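Local coordinates for protein AggB (Escherichia coli, PDB 4PHX) that is the minor subunit of aggregative adherence fimbriae type I, an Ig-like beta-sandwich protein that probably takes part in adhesion to host cells, at residues I37-S42 with F93-D98. Numbering follows the deposited sequence.
Sequences IWINAS and FDIMSD
Ile37 and Phe93 meet in the core of the beta sandwich, one from each sheet. From CB of Ile37 the chain continues to CG1, which is flanked by both the N and the C of its own backbone (chi1 63°) and runs on, extended, toward the other sheet. Its tip, CD1, does all the touching. Ile37 CD1 lies 3.4 Å from Phe93 CG and 3.6 Å from Phe93 CB, a close fit. Ile37 CD1 sits over one face of the Phe93 ring, 3.8 Å from its centroid and 26° off its normal, as a CH-pi contact. It is shifted toward the CG end of the ring, with CD1 and CD2 of Phe93 almost equally near.

Two residues on, Ile39 and Ile95 meet end to end. Ile39 CD1 and Ile95 CD1 are 4.2 Å apart, a looser apolar contact. The backbones stay 9.0 Å apart at the CA atoms of Ile37 and Phe93, and residues 37-39 and 93-95 run nearly parallel, 10° apart.

Strand 34-39 lies in one sheet of the Ig-like fold, between 82-85 and 107-117. Strand 90-97 lies in the facing sheet, between 20-27 and 61-67. Ile26 of strand 20-27 and Trp71 of a loop touch both Ile37 and Phe93. Strand 61-67 adds Val64 and Ile66 against Ile39, while Phe110 and Val112 of strand 107-117 pack on Ile95.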
# COMPACT_ATOMS: atom_id res chain seq x y z
N ILE B 37 -25.02 18.70 -1.68
CA ILE B 37 -24.55 18.91 -3.05
C ILE B 37 -24.58 17.64 -3.87
O ILE B 37 -24.58 16.55 -3.31
CB ILE B 37 -23.09 19.45 -3.12
CG1 ILE B 37 -22.12 18.43 -2.53
CG2 ILE B 37 -22.95 20.76 -2.42
CD1 ILE B 37 -20.76 19.03 -2.14
N TRP B 38 -24.59 17.77 -5.19
CA TRP B 38 -24.44 16.62 -6.06
C TRP B 38 -23.93 17.06 -7.42
O TRP B 38 -23.89 18.26 -7.71
CB TRP B 38 -25.76 15.84 -6.20
CG TRP B 38 -26.90 16.65 -6.73
CD1 TRP B 38 -27.34 16.70 -8.02
CD2 TRP B 38 -27.76 17.52 -5.98
NE1 TRP B 38 -28.42 17.55 -8.12
CE2 TRP B 38 -28.69 18.06 -6.88
CE3 TRP B 38 -27.82 17.90 -4.63
CZ2 TRP B 38 -29.68 18.95 -6.48
CZ3 TRP B 38 -28.81 18.78 -4.24
CH2 TRP B 38 -29.72 19.31 -5.16
N ILE B 39 -23.53 16.10 -8.25
CA ILE B 39 -23.18 16.44 -9.62
C ILE B 39 -24.32 16.03 -10.53
O ILE B 39 -24.89 14.95 -10.35
CB ILE B 39 -21.93 15.70 -10.09
CG1 ILE B 39 -20.73 16.09 -9.21
CG2 ILE B 39 -21.69 15.96 -11.60
CD1 ILE B 39 -19.44 15.48 -9.68
N ASN B 40 -24.65 16.86 -11.52
CA ASN B 40 -25.65 16.44 -12.53
C ASN B 40 -25.03 15.64 -13.67
O ASN B 40 -24.69 16.18 -14.72
CB ASN B 40 -26.42 17.62 -13.08
CG ASN B 40 -27.04 18.44 -12.00
OD1 ASN B 40 -27.93 17.97 -11.29
ND2 ASN B 40 -26.57 19.67 -11.86
N ALA B 41 -24.86 14.35 -13.43
CA ALA B 41 -24.28 13.45 -14.41
C ALA B 41 -24.73 12.05 -14.04
O ALA B 41 -25.26 11.84 -12.94
CB ALA B 41 -22.79 13.56 -14.39
N SER B 42 -24.55 11.10 -14.95
CA SER B 42 -24.83 9.69 -14.67
C SER B 42 -24.15 9.18 -13.41
O SER B 42 -22.91 9.22 -13.29
CB SER B 42 -24.38 8.85 -15.86
OG SER B 42 -24.69 9.50 -17.07
N PHE B 93 -15.78 21.72 -0.71
CA PHE B 93 -15.84 20.34 -1.21
C PHE B 93 -14.96 20.16 -2.44
O PHE B 93 -14.55 21.13 -3.07
CB PHE B 93 -17.28 19.95 -1.58
CG PHE B 93 -17.87 20.81 -2.66
CD1 PHE B 93 -17.74 20.46 -3.99
CD2 PHE B 93 -18.54 21.99 -2.34
CE1 PHE B 93 -18.27 21.25 -5.00
CE2 PHE B 93 -19.07 22.79 -3.33
CZ PHE B 93 -18.93 22.42 -4.68
N ASP B 94 -14.68 18.93 -2.80
CA ASP B 94 -13.90 18.71 -4.01
C ASP B 94 -14.60 17.76 -4.94
O ASP B 94 -15.47 16.99 -4.53
CB ASP B 94 -12.54 18.10 -3.67
CG ASP B 94 -11.68 19.03 -2.84
OD1 ASP B 94 -11.06 19.96 -3.41
OD2 ASP B 94 -11.60 18.79 -1.62
N ILE B 95 -14.21 17.84 -6.21
CA ILE B 95 -14.53 16.79 -7.17
C ILE B 95 -13.26 15.99 -7.39
O ILE B 95 -12.21 16.52 -7.77
CB ILE B 95 -15.08 17.36 -8.48
CG1 ILE B 95 -16.46 17.99 -8.21
CG2 ILE B 95 -15.20 16.26 -9.54
CD1 ILE B 95 -17.01 18.84 -9.36
N MET B 96 -13.35 14.69 -7.11
CA MET B 96 -12.16 13.87 -7.07
C MET B 96 -12.21 12.69 -8.03
O MET B 96 -13.27 12.14 -8.32
CB MET B 96 -11.90 13.36 -5.64
CG MET B 96 -11.57 14.44 -4.63
SD MET B 96 -11.66 13.85 -2.93
CE MET B 96 -13.33 13.28 -2.80
N SER B 97 -11.03 12.31 -8.52
CA SER B 97 -10.88 11.07 -9.26
C SER B 97 -11.40 9.88 -8.45
O SER B 97 -11.00 9.68 -7.30
CB SER B 97 -9.42 10.83 -9.62
OG SER B 97 -9.32 9.62 -10.32
N ASP B 98 -12.29 9.11 -9.06
CA ASP B 98 -12.86 7.95 -8.37
C ASP B 98 -12.05 6.70 -8.72
O ASP B 98 -12.42 5.96 -9.61
CB ASP B 98 -14.33 7.77 -8.75
CG ASP B 98 -14.98 6.61 -8.02
OD1 ASP B 98 -14.35 6.04 -7.09
OD2 ASP B 98 -16.13 6.26 -8.36